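Local coordinates for protein short-chain type dehydrogenase/reductase (Mycobacterium ulcerans, PDB 3SVT) that probably acts as an NAD-linked oxidoreductase of the short-chain dehydrogenase/reductase family, at residues B[148-153]-B[170-175]; B[190-195]-B[231-236]; B[117-122]-B[161-166]; B[95-100]-B[128-133]; B[12-17]-B[29-34]. All coordinates share one frame; numbering follows the deposited sequence.

Interaction 1: B[148-153]-B[170-175]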
# COMPACT_ATOMS: atom_id res chain seq x y z
N GLY B 148 10.75 -15.51 -1.04
CA GLY B 148 10.91 -15.26 0.37
C GLY B 148 9.62 -15.48 1.12
O GLY B 148 8.55 -14.98 0.72
N ILE B 149 9.70 -16.20 2.23
CA ILE B 149 8.51 -16.39 3.08
C ILE B 149 8.47 -15.36 4.20
O ILE B 149 9.28 -15.38 5.12
CB ILE B 149 8.43 -17.79 3.68
CG1 ILE B 149 8.57 -18.86 2.60
CG2 ILE B 149 7.10 -17.93 4.47
CD1 ILE B 149 7.46 -18.87 1.58
N SER B 150 7.49 -14.47 4.12
CA SER B 150 7.33 -13.38 5.06
C SER B 150 6.26 -13.75 6.10
O SER B 150 6.29 -14.85 6.63
CB SER B 150 7.02 -12.10 4.29
OG SER B 150 6.82 -10.99 5.14
N SER B 151 5.33 -12.85 6.39
CA SER B 151 4.22 -13.11 7.32
C SER B 151 3.16 -12.03 7.21
O SER B 151 3.45 -10.88 6.87
CB SER B 151 4.70 -13.12 8.77
OG SER B 151 3.61 -13.29 9.67
N ILE B 152 1.93 -12.39 7.55
CA ILE B 152 0.89 -11.39 7.72
C ILE B 152 1.26 -10.34 8.80
O ILE B 152 0.73 -9.22 8.80
CB ILE B 152 -0.45 -12.04 8.08
CG1 ILE B 152 -1.58 -10.99 8.07
CG2 ILE B 152 -0.33 -12.74 9.43
CD1 ILE B 152 -2.96 -11.60 7.87
N ALA B 153 2.14 -10.69 9.72
CA ALA B 153 2.66 -9.73 10.69
C ALA B 153 3.28 -8.51 10.01
O ALA B 153 3.27 -7.43 10.59
CB ALA B 153 3.65 -10.40 11.65
N ALA B 170 10.96 -5.57 6.52
CA ALA B 170 12.26 -5.34 5.90
C ALA B 170 12.52 -6.33 4.80
O ALA B 170 13.06 -5.99 3.74
CB ALA B 170 13.44 -5.40 6.91
N VAL B 171 12.20 -7.58 5.10
CA VAL B 171 12.41 -8.67 4.16
C VAL B 171 11.56 -8.50 2.92
O VAL B 171 12.03 -8.76 1.81
CB VAL B 171 12.11 -10.02 4.82
CG1 VAL B 171 11.95 -11.11 3.79
CG2 VAL B 171 13.23 -10.34 5.80
N ASP B 172 10.33 -8.05 3.10
CA ASP B 172 9.48 -7.79 1.93
C ASP B 172 10.08 -6.70 1.07
O ASP B 172 10.15 -6.84 -0.16
CB ASP B 172 8.03 -7.52 2.34
CG ASP B 172 7.40 -8.75 2.98
OD1 ASP B 172 7.70 -9.86 2.53
OD2 ASP B 172 6.68 -8.65 3.98
N HIS B 173 10.59 -5.65 1.70
CA HIS B 173 11.22 -4.61 0.93
C HIS B 173 12.46 -5.13 0.19
O HIS B 173 12.69 -4.77 -0.97
CB HIS B 173 11.59 -3.39 1.79
CG HIS B 173 12.08 -2.24 0.98
ND1 HIS B 173 11.25 -1.25 0.51
CD2 HIS B 173 13.32 -1.94 0.51
CE1 HIS B 173 11.95 -0.40 -0.21
NE2 HIS B 173 13.21 -0.80 -0.24
N LEU B 174 13.24 -5.98 0.86
CA LEU B 174 14.46 -6.52 0.25
C LEU B 174 14.15 -7.37 -0.99
O LEU B 174 14.88 -7.33 -1.98
CB LEU B 174 15.28 -7.33 1.27
CG LEU B 174 16.53 -8.07 0.78
CD1 LEU B 174 17.53 -7.14 0.15
CD2 LEU B 174 17.14 -8.77 1.98
N MET B 175 13.04 -8.13 -0.95
CA MET B 175 12.59 -8.90 -2.11
C MET B 175 12.26 -7.97 -3.28
O MET B 175 12.68 -8.20 -4.43
CB MET B 175 11.35 -9.74 -1.79
CG MET B 175 11.49 -10.86 -0.74
SD MET B 175 12.77 -12.08 -0.99
CE MET B 175 14.13 -11.32 -0.06

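Interaction 2: B[190-195]-B[231-236]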
# COMPACT_ATOMS: atom_id res chain seq x y z
N ASN B 190 10.15 -12.62 -5.27
CA ASN B 190 8.81 -12.37 -4.75
C ASN B 190 8.74 -12.78 -3.28
O ASN B 190 9.55 -13.58 -2.80
CB ASN B 190 7.75 -13.17 -5.54
CG ASN B 190 7.66 -12.76 -7.01
OD1 ASN B 190 7.13 -11.71 -7.33
ND2 ASN B 190 8.14 -13.62 -7.91
N SER B 191 7.75 -12.22 -2.57
CA SER B 191 7.49 -12.58 -1.17
C SER B 191 6.09 -13.20 -1.03
O SER B 191 5.13 -12.76 -1.66
CB SER B 191 7.61 -11.37 -0.25
OG SER B 191 7.16 -11.71 1.06
N ILE B 192 5.99 -14.22 -0.18
CA ILE B 192 4.74 -14.74 0.30
C ILE B 192 4.55 -14.39 1.78
O ILE B 192 5.43 -14.69 2.59
CB ILE B 192 4.67 -16.28 0.14
CG1 ILE B 192 4.88 -16.69 -1.33
CG2 ILE B 192 3.34 -16.82 0.66
CD1 ILE B 192 5.12 -18.15 -1.52
N ARG B 193 3.39 -13.84 2.15
CA ARG B 193 3.03 -13.59 3.55
C ARG B 193 1.91 -14.53 4.00
O ARG B 193 0.74 -14.22 3.76
CB ARG B 193 2.51 -12.17 3.71
CG ARG B 193 3.56 -11.04 3.56
CD ARG B 193 2.75 -9.74 3.52
NE ARG B 193 3.51 -8.51 3.56
CZ ARG B 193 3.07 -7.34 3.08
NH1 ARG B 193 1.89 -7.23 2.45
NH2 ARG B 193 3.83 -6.29 3.19
N PRO B 194 2.24 -15.67 4.62
CA PRO B 194 1.22 -16.56 5.14
C PRO B 194 0.50 -15.99 6.34
O PRO B 194 1.08 -15.23 7.12
CB PRO B 194 2.00 -17.81 5.56
CG PRO B 194 3.40 -17.60 5.21
CD PRO B 194 3.61 -16.20 4.79
N GLY B 195 -0.77 -16.36 6.51
CA GLY B 195 -1.52 -16.00 7.70
C GLY B 195 -1.32 -17.09 8.76
O GLY B 195 -0.21 -17.56 8.98
N ALA B 231 3.00 -23.97 0.14
CA ALA B 231 3.84 -24.73 -0.80
C ALA B 231 3.35 -24.56 -2.22
O ALA B 231 4.14 -24.40 -3.13
CB ALA B 231 3.86 -26.23 -0.41
N ASN B 232 2.03 -24.58 -2.41
CA ASN B 232 1.41 -24.40 -3.73
C ASN B 232 1.77 -23.03 -4.36
O ASN B 232 2.11 -22.93 -5.54
CB ASN B 232 -0.11 -24.49 -3.61
CG ASN B 232 -0.65 -25.91 -3.36
OD1 ASN B 232 -0.03 -26.91 -3.72
ND2 ASN B 232 -1.85 -25.98 -2.78
N MET B 233 1.68 -21.97 -3.56
CA MET B 233 2.04 -20.62 -4.02
C MET B 233 3.52 -20.53 -4.35
O MET B 233 3.89 -19.89 -5.33
CB MET B 233 1.70 -19.55 -2.97
CG MET B 233 2.01 -18.12 -3.40
SD MET B 233 1.00 -17.51 -4.75
CE MET B 233 -0.50 -17.16 -3.83
N ALA B 234 4.35 -21.13 -3.50
CA ALA B 234 5.78 -21.07 -3.74
C ALA B 234 6.12 -21.78 -5.04
O ALA B 234 6.87 -21.26 -5.85
CB ALA B 234 6.57 -21.65 -2.57
N MET B 235 5.56 -22.97 -5.22
CA MET B 235 5.83 -23.74 -6.43
C MET B 235 5.34 -23.02 -7.67
O MET B 235 6.02 -22.97 -8.70
CB MET B 235 5.23 -25.16 -6.32
CG MET B 235 5.92 -26.04 -5.26
SD MET B 235 5.21 -27.68 -5.03
CE MET B 235 5.46 -28.33 -6.65
N PHE B 236 4.15 -22.44 -7.59
CA PHE B 236 3.68 -21.62 -8.71
C PHE B 236 4.65 -20.48 -9.00
O PHE B 236 5.03 -20.29 -10.15
CB PHE B 236 2.29 -21.04 -8.43
CG PHE B 236 1.84 -20.05 -9.47
CD1 PHE B 236 1.51 -20.46 -10.75
CD2 PHE B 236 1.78 -18.70 -9.19
CE1 PHE B 236 1.14 -19.56 -11.72
CE2 PHE B 236 1.39 -17.79 -10.17
CZ PHE B 236 1.08 -18.25 -11.43

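Interaction 3: B[117-122]-B[161-166]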
# COMPACT_ATOMS: atom_id res chain seq x y z
N ARG B 117 17.34 -8.10 18.96
CA ARG B 117 18.53 -8.12 18.11
C ARG B 117 18.73 -9.47 17.41
O ARG B 117 19.16 -9.49 16.26
CB ARG B 117 19.81 -7.77 18.91
CG ARG B 117 19.99 -6.29 19.17
CD ARG B 117 21.38 -5.95 19.73
NE ARG B 117 21.59 -6.59 21.02
CZ ARG B 117 21.17 -6.11 22.20
NH1 ARG B 117 20.52 -4.96 22.30
NH2 ARG B 117 21.44 -6.78 23.32
N ARG B 118 18.47 -10.59 18.12
CA ARG B 118 18.56 -11.94 17.52
C ARG B 118 17.58 -12.11 16.36
O ARG B 118 17.96 -12.56 15.26
CB ARG B 118 18.31 -13.05 18.56
N THR B 119 16.34 -11.73 16.60
CA THR B 119 15.33 -11.70 15.53
C THR B 119 15.75 -10.87 14.31
O THR B 119 15.53 -11.30 13.18
CB THR B 119 13.99 -11.21 16.06
OG1 THR B 119 13.67 -12.02 17.18
CG2 THR B 119 12.88 -11.36 15.01
N VAL B 120 16.34 -9.70 14.53
CA VAL B 120 16.82 -8.88 13.42
C VAL B 120 17.94 -9.59 12.64
O VAL B 120 17.98 -9.59 11.41
CB VAL B 120 17.28 -7.48 13.92
CG1 VAL B 120 18.02 -6.75 12.83
CG2 VAL B 120 16.12 -6.67 14.43
N ASP B 121 18.87 -10.21 13.38
CA ASP B 121 19.99 -10.87 12.77
C ASP B 121 19.47 -12.04 11.91
O ASP B 121 19.85 -12.19 10.76
CB ASP B 121 20.98 -11.31 13.84
CG ASP B 121 22.34 -11.74 13.28
OD1 ASP B 121 22.85 -11.17 12.27
OD2 ASP B 121 22.91 -12.65 13.89
N LEU B 122 18.57 -12.82 12.47
CA LEU B 122 18.04 -13.98 11.77
C LEU B 122 17.25 -13.63 10.51
O LEU B 122 17.52 -14.17 9.41
CB LEU B 122 17.15 -14.78 12.71
CG LEU B 122 16.59 -16.08 12.16
CD1 LEU B 122 17.70 -16.95 11.47
CD2 LEU B 122 15.91 -16.83 13.32
N PHE B 161 4.01 -8.18 19.12
CA PHE B 161 4.85 -9.13 18.40
C PHE B 161 6.22 -8.55 18.15
O PHE B 161 7.06 -9.24 17.59
CB PHE B 161 4.21 -9.59 17.08
CG PHE B 161 3.23 -10.73 17.25
CD1 PHE B 161 2.14 -10.61 18.12
CD2 PHE B 161 3.40 -11.92 16.57
CE1 PHE B 161 1.23 -11.65 18.28
CE2 PHE B 161 2.49 -12.98 16.72
CZ PHE B 161 1.41 -12.84 17.57
N GLY B 162 6.43 -7.29 18.57
CA GLY B 162 7.75 -6.67 18.56
C GLY B 162 8.44 -6.81 17.21
O GLY B 162 7.94 -6.32 16.20
N ALA B 163 9.58 -7.48 17.20
CA ALA B 163 10.46 -7.50 16.02
C ALA B 163 9.94 -8.31 14.82
O ALA B 163 10.42 -8.18 13.71
CB ALA B 163 11.85 -8.01 16.42
N TYR B 164 8.98 -9.21 15.05
CA TYR B 164 8.53 -10.10 13.97
C TYR B 164 8.04 -9.34 12.73
O TYR B 164 8.62 -9.49 11.63
CB TYR B 164 7.45 -11.08 14.49
CG TYR B 164 7.17 -12.25 13.53
CD1 TYR B 164 8.21 -13.00 12.99
CD2 TYR B 164 5.87 -12.57 13.17
CE1 TYR B 164 7.96 -14.06 12.10
CE2 TYR B 164 5.61 -13.63 12.29
CZ TYR B 164 6.65 -14.36 11.76
OH TYR B 164 6.39 -15.41 10.89
N GLY B 165 7.01 -8.52 12.88
CA GLY B 165 6.45 -7.81 11.73
C GLY B 165 7.39 -6.75 11.19
O GLY B 165 7.44 -6.48 9.97
N VAL B 166 8.14 -6.13 12.11
CA VAL B 166 9.14 -5.13 11.77
C VAL B 166 10.15 -5.75 10.80
O VAL B 166 10.42 -5.20 9.72
CB VAL B 166 9.85 -4.64 13.04
CG1 VAL B 166 11.06 -3.79 12.70
CG2 VAL B 166 8.86 -3.89 13.99

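Interaction 4: B[95-100]-B[128-133]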
# COMPACT_ATOMS: atom_id res chain seq x y z
N VAL B 95 15.10 -20.68 -5.17
CA VAL B 95 15.25 -20.71 -3.74
C VAL B 95 13.91 -20.41 -3.14
O VAL B 95 13.20 -19.54 -3.64
CB VAL B 95 16.25 -19.60 -3.23
CG1 VAL B 95 16.31 -19.55 -1.71
CG2 VAL B 95 17.63 -19.82 -3.78
N VAL B 96 13.60 -21.11 -2.07
CA VAL B 96 12.50 -20.75 -1.19
C VAL B 96 13.05 -20.59 0.21
O VAL B 96 13.57 -21.56 0.82
CB VAL B 96 11.38 -21.79 -1.20
CG1 VAL B 96 10.15 -21.23 -0.44
CG2 VAL B 96 10.99 -22.17 -2.64
N HIS B 97 12.96 -19.36 0.73
CA HIS B 97 13.60 -19.00 1.98
C HIS B 97 12.54 -18.96 3.09
O HIS B 97 11.77 -18.01 3.21
CB HIS B 97 14.40 -17.69 1.83
CG HIS B 97 14.96 -17.15 3.12
ND1 HIS B 97 15.89 -17.84 3.88
CD2 HIS B 97 14.70 -16.01 3.79
CE1 HIS B 97 16.17 -17.14 4.96
NE2 HIS B 97 15.48 -16.02 4.93
N CYS B 98 12.50 -20.04 3.87
CA CYS B 98 11.55 -20.18 4.97
C CYS B 98 12.18 -20.04 6.35
O CYS B 98 11.43 -19.98 7.36
CB CYS B 98 10.85 -21.53 4.91
SG CYS B 98 10.39 -22.03 3.27
N ALA B 99 13.51 -20.06 6.40
CA ALA B 99 14.23 -19.93 7.67
C ALA B 99 14.01 -18.54 8.23
O ALA B 99 14.09 -17.55 7.50
CB ALA B 99 15.71 -20.20 7.47
N GLY B 100 13.73 -18.48 9.52
CA GLY B 100 13.40 -17.23 10.18
C GLY B 100 12.58 -17.52 11.41
O GLY B 100 11.95 -18.57 11.51
N MET B 128 19.40 -11.59 3.81
CA MET B 128 20.31 -10.92 2.92
C MET B 128 21.42 -11.86 2.46
O MET B 128 21.73 -11.93 1.27
CB MET B 128 20.90 -9.70 3.59
CG MET B 128 21.75 -8.90 2.70
SD MET B 128 23.48 -9.43 2.45
CE MET B 128 24.29 -8.66 3.84
N TYR B 129 21.99 -12.61 3.40
CA TYR B 129 23.06 -13.55 3.01
C TYR B 129 22.55 -14.59 2.00
O TYR B 129 23.22 -14.86 0.98
CB TYR B 129 23.71 -14.25 4.19
CG TYR B 129 24.16 -13.36 5.32
CD1 TYR B 129 24.66 -12.09 5.08
CD2 TYR B 129 24.11 -13.80 6.62
CE1 TYR B 129 25.08 -11.30 6.13
CE2 TYR B 129 24.51 -13.01 7.65
CZ TYR B 129 24.99 -11.76 7.40
OH TYR B 129 25.40 -10.97 8.46
N VAL B 130 21.38 -15.16 2.27
CA VAL B 130 20.81 -16.15 1.37
C VAL B 130 20.58 -15.57 -0.02
O VAL B 130 20.94 -16.19 -1.02
CB VAL B 130 19.51 -16.76 1.94
CG1 VAL B 130 18.82 -17.63 0.90
CG2 VAL B 130 19.85 -17.63 3.18
N LEU B 131 20.01 -14.37 -0.08
CA LEU B 131 19.70 -13.74 -1.36
C LEU B 131 20.97 -13.32 -2.13
O LEU B 131 21.07 -13.56 -3.32
CB LEU B 131 18.79 -12.55 -1.13
CG LEU B 131 18.31 -11.72 -2.34
CD1 LEU B 131 17.19 -12.37 -3.17
CD2 LEU B 131 17.85 -10.39 -1.86
N LYS B 132 21.92 -12.68 -1.42
CA LYS B 132 23.18 -12.24 -2.00
C LYS B 132 23.83 -13.38 -2.76
O LYS B 132 24.13 -13.25 -3.94
CB LYS B 132 24.10 -11.77 -0.88
CG LYS B 132 25.49 -11.22 -1.28
CD LYS B 132 26.22 -10.71 -0.06
CE LYS B 132 27.70 -10.43 -0.29
NZ LYS B 132 28.38 -10.10 1.03
N HIS B 133 24.03 -14.50 -2.08
CA HIS B 133 24.81 -15.58 -2.65
C HIS B 133 24.02 -16.44 -3.63
O HIS B 133 24.56 -16.87 -4.67
CB HIS B 133 25.47 -16.40 -1.54
CG HIS B 133 26.52 -15.63 -0.79
ND1 HIS B 133 27.80 -15.48 -1.27
CD2 HIS B 133 26.46 -14.91 0.36
CE1 HIS B 133 28.49 -14.72 -0.44
NE2 HIS B 133 27.70 -14.36 0.56

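Interaction 5: B[12-17]-B[29-34]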
# COMPACT_ATOMS: atom_id res chain seq x y z
N ARG B 12 15.37 -29.77 -12.36
CA ARG B 12 15.73 -28.46 -11.84
C ARG B 12 16.15 -28.63 -10.40
O ARG B 12 15.66 -29.54 -9.73
CB ARG B 12 14.54 -27.48 -11.94
CG ARG B 12 14.13 -27.20 -13.39
CD ARG B 12 13.05 -26.12 -13.49
NE ARG B 12 12.56 -25.98 -14.87
CZ ARG B 12 11.90 -24.92 -15.34
NH1 ARG B 12 11.62 -23.87 -14.56
NH2 ARG B 12 11.51 -24.92 -16.62
N THR B 13 17.03 -27.73 -9.94
CA THR B 13 17.60 -27.80 -8.60
C THR B 13 17.21 -26.58 -7.79
O THR B 13 17.27 -25.46 -8.28
CB THR B 13 19.13 -27.90 -8.65
OG1 THR B 13 19.50 -28.98 -9.52
CG2 THR B 13 19.72 -28.18 -7.23
N TYR B 14 16.80 -26.82 -6.54
CA TYR B 14 16.34 -25.75 -5.65
C TYR B 14 16.99 -25.85 -4.27
O TYR B 14 17.26 -26.93 -3.79
CB TYR B 14 14.82 -25.80 -5.49
CG TYR B 14 14.12 -25.66 -6.80
CD1 TYR B 14 13.82 -24.41 -7.33
CD2 TYR B 14 13.80 -26.80 -7.56
CE1 TYR B 14 13.20 -24.30 -8.58
CE2 TYR B 14 13.19 -26.68 -8.79
CZ TYR B 14 12.89 -25.43 -9.30
OH TYR B 14 12.28 -25.34 -10.55
N LEU B 15 17.21 -24.69 -3.66
CA LEU B 15 17.60 -24.59 -2.26
C LEU B 15 16.38 -24.18 -1.41
O LEU B 15 15.66 -23.24 -1.74
CB LEU B 15 18.71 -23.54 -2.10
CG LEU B 15 19.19 -23.32 -0.66
CD1 LEU B 15 20.04 -24.54 -0.23
CD2 LEU B 15 19.95 -22.01 -0.57
N VAL B 16 16.15 -24.90 -0.32
CA VAL B 16 15.08 -24.56 0.63
C VAL B 16 15.62 -24.40 2.05
O VAL B 16 16.15 -25.36 2.64
CB VAL B 16 13.95 -25.57 0.59
CG1 VAL B 16 12.82 -25.15 1.57
CG2 VAL B 16 13.38 -25.70 -0.87
N THR B 17 15.49 -23.20 2.59
CA THR B 17 15.99 -22.90 3.94
C THR B 17 14.84 -23.11 4.92
O THR B 17 13.65 -22.91 4.58
CB THR B 17 16.56 -21.46 4.09
OG1 THR B 17 15.48 -20.53 4.17
CG2 THR B 17 17.51 -21.10 2.89
N ALA B 29 9.00 -31.07 0.12
CA ALA B 29 8.22 -32.25 -0.21
C ALA B 29 7.60 -32.09 -1.59
O ALA B 29 7.72 -32.98 -2.44
CB ALA B 29 7.12 -32.48 0.83
N GLY B 30 6.91 -30.97 -1.78
CA GLY B 30 6.29 -30.65 -3.05
C GLY B 30 7.22 -30.73 -4.25
O GLY B 30 6.89 -31.32 -5.28
N LEU B 31 8.39 -30.12 -4.11
CA LEU B 31 9.37 -30.07 -5.21
C LEU B 31 9.95 -31.43 -5.55
O LEU B 31 10.05 -31.82 -6.73
CB LEU B 31 10.50 -29.10 -4.86
CG LEU B 31 10.11 -27.61 -4.88
CD1 LEU B 31 11.20 -26.73 -4.27
CD2 LEU B 31 9.79 -27.14 -6.28
N VAL B 32 10.35 -32.16 -4.52
CA VAL B 32 10.91 -33.50 -4.74
C VAL B 32 9.86 -34.38 -5.42
O VAL B 32 10.18 -35.10 -6.39
CB VAL B 32 11.42 -34.17 -3.44
CG1 VAL B 32 11.85 -35.60 -3.73
CG2 VAL B 32 12.60 -33.37 -2.85
N ALA B 33 8.61 -34.29 -4.94
CA ALA B 33 7.55 -35.11 -5.49
C ALA B 33 7.30 -34.74 -6.95
O ALA B 33 6.91 -35.59 -7.73
CB ALA B 33 6.25 -35.01 -4.66
N ALA B 34 7.56 -33.49 -7.32
CA ALA B 34 7.40 -33.07 -8.72
C ALA B 34 8.61 -33.41 -9.60
O ALA B 34 8.61 -33.07 -10.78
CB ALA B 34 7.09 -31.56 -8.79

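Interaction 1: B[148-153]-B[170-175]
In the Rossmann-type fold of the short-chain dehydrogenases, the C-terminal end of strand 144-149 runs out against helix 163-182, and here Ser150 and Asp172 join the two by a short, buried hydrogen bond. Ser150 OG donates to Asp172 OD2 over 2.6 Å, meeting the oxygen on its syn side and only 19° out of the carboxylate plane. The hydroxyl reaches it because OG stands anti to the backbone N of Ser150 (chi1 178°). Asp172 is gripped at both oxygens: Arg193 NE forms a salt bridge with OD2, and Ser191 OG bonds to OD1. These partners, both on strand 187-198, would fix the rotation of the carboxylate and probably stabilise its negative charge. Beyond the bond, Ser151 caps the short helix that follows, its OG accepting from Ala153 N over 3.0 Å. Ser150 also packs on Lys168, which with Tyr164 fits the YxxxK pattern of the family. One turn along the helix from Asp172, Met175 bends at chi2 and chi3 and lays its sulfur directly on the strand backbone, where Gly148 has no side chain, with SD 3.9 Å from Gly148 CA.

Interaction 2: B[190-195]-B[231-236]
Ile192 reaches from strand 187-198 into the side of helix 227-238, its terminal methyl going into the angle between Met233 and Ala234. The long branch does the touching. CG1 is anti to the carbonyl carbon and chi2 is extended (167°), which carries CD1 out from the strand to within 3.6 Å of Met233 CG. The two side chains cross obliquely, with Ile192 CG1 following behind at 3.8 Å from the same Met233 CG. On the helix, Met233 leaves with CG anti to its backbone N (chi1 -179°), then bends at chi2 and chi3, and it is this near part of the chain, CB and CG, that meets the isoleucine. Ala234 comes from the flank: its CB lies 3.9 Å from Ile192 CD1, and the same methyl sits 3.7 Å from Ala234 N, close to the helix backbone itself. No hydrogen bond crosses the contact; its side-chain contacts are apolar, and all three residues are buried. Farther out the helix meets the third subunit, where Phe236 stacks on Phe236 of that subunit and Met233 also packs on that Phe236. Within the sheet Ile192 also packs on Val147 and Ile149 of strand 144-149, and Met233 on Ile250 and Val252 of strand 249-252, so helix 227-238 covers three adjacent strands of the Rossmann-type sheet.

Interaction 3: B[117-122]-B[161-166]
Thr119 OG1 hydrogen-bonds back to Ala115 O, one turn earlier in helix 113-140, and with OG1 so engaged the methyl CG2 of Thr119 faces Ala163. With OG1 beside the backbone N (chi1 -53°), CG2 stands anti to that N and comes 3.8 Å from Ala163 CB. Thr119 CB is almost as close, at 3.9 Å from the same methyl, so the alanine lies against the flank of the threonine as well as the end of its branch. The two small side chains let the backbones approach to 6.4 Å between Thr119 CA and Ala163 CA. Thr119 CG2 makes a longer approach to Tyr164 N, at 4.5 Å. Tyr164, next in sequence to Ala163, leaves its backbone away from 117-122, and its side chain packs on Ser102 and Ser151; it fits the tyrosine position of the YxxxK pattern of this family. Gly162 has positive phi (51°) in the loop before Tyr164, and Tyr164 N bonds to Phe161 O at 3.2 Å. Farther along, Thr167 OG1 is bonded to both Ala163 O and Tyr164 O, and Thr167 also packs on Thr119 and Val120. Val120 meets Val120, and Val166 meets Ala170, of the second subunit, an arrangement consistent with the four-helix-bundle dimer interface common in this family. Within the chain, helices 113-140 and 163-182 lie side by side here, with Trp116 of the first also packed on Ala163 and Val166 of the second.

Interaction 4: B[95-100]-B[128-133]
Val130 presents its two methyls to two residues of strand 94-97, one to Val95 and one chiefly to His97. The apolar part is a single pair: Val95 CG1 and Val130 CG1, 4.1 Å apart. Each of these methyls is anti to its own backbone N (chi1 175° and 171°), and the branches meet at a slant. The other branch, Val130 CG2, approaches the imidazole of His97 obliquely, 4.0 Å from His97 ND1 and 4.1 Å from His97 CE1. Val130 also touches Thr78 of helix 75-89, which borders this contact. In the Rossmann-type fold strand 94-97 is a central strand of the parallel sheet, and helix 113-140 lies across one of its faces; the turn Cys98-Ala99-Gly100 that follows the strand corresponds to the NAG-type motif of the family, probably near the cofactor. Gly100 takes phi 156° there, a backbone shape suited to a residue without a side chain. Hydrogen bonds hold the His97 ring from both nitrogens: ND1 with Thr17 OG1, and NE2 with Thr127 OG1 from helix 113-140. The same Thr17 OG1 is also bonded to Ala99 N, which lies 4.0 Å above one face of the His97 ring, offset toward its rim, so that one hydroxyl ties the edge of the imidazole to the turn that passes over it.

Interaction 5: B[12-17]-B[29-34]
Leu31 lies over one face of the Tyr14 ring, its CD2 4.2 Å above the plane and offset toward the rim. The other methyl touches nearer the root of the tyrosine: Leu31 CD1 lies 3.9 Å from Tyr14 CB and 4.0 Å from Tyr14 CG. The two side chains cross at about a right angle, and both leucine methyls lie on the same side of the ring, CD1 near its root and CD2 farther out. Leu31 has CG beside its backbone N (chi1 -71°) and an extended chi2 (169°), which sends the fork from the helix down onto the strand. The same CD1 also reaches Val16, two residues along the strand, at 4.2 Å from Val16 CG2, with the two side chains inclined to each other. Leu31 therefore spans Tyr14 and Val16, both of which point toward the helix, and the contact is wholly apolar and buried. Strand 13-17, helix 22-33 and strand 37-42 form the first beta-alpha-beta unit of the Rossmann-type fold, the part that in this family carries the glycine-rich turn for the dinucleotide. The contact closes the unit at the far end of the helix from that turn. Leu31 also packs on Val38 of the second strand, and on Met235 and Leu238 of helix 227-238; Phe9, Ala36 and Leu238 lie against Tyr14. The last turn of the helix ends with Ala34 N bonded to Gly30 O over 3.1 Å.

How the interactions relate
From the N terminus, interaction 5 closes the first beta-alpha-beta loop, strand 13-17 with helix 22-33. Interaction 4 opens later and holds strand 94-97 to helix 113-140. Interaction 3 starts on that same helix before interaction 4 has closed, so the two cross; it ends at the start of helix 163-182. Interaction 1 in turn crosses interaction 3, opening at the end of strand 144-149 and closing farther along helix 163-182. Interaction 2 follows in series and brings helix 227-238 onto strand 187-198. Neighbouring strands link interactions 5, 4, 1 and 2 across one parallel sheet, while interaction 3 pairs the two helices that meet the second subunit.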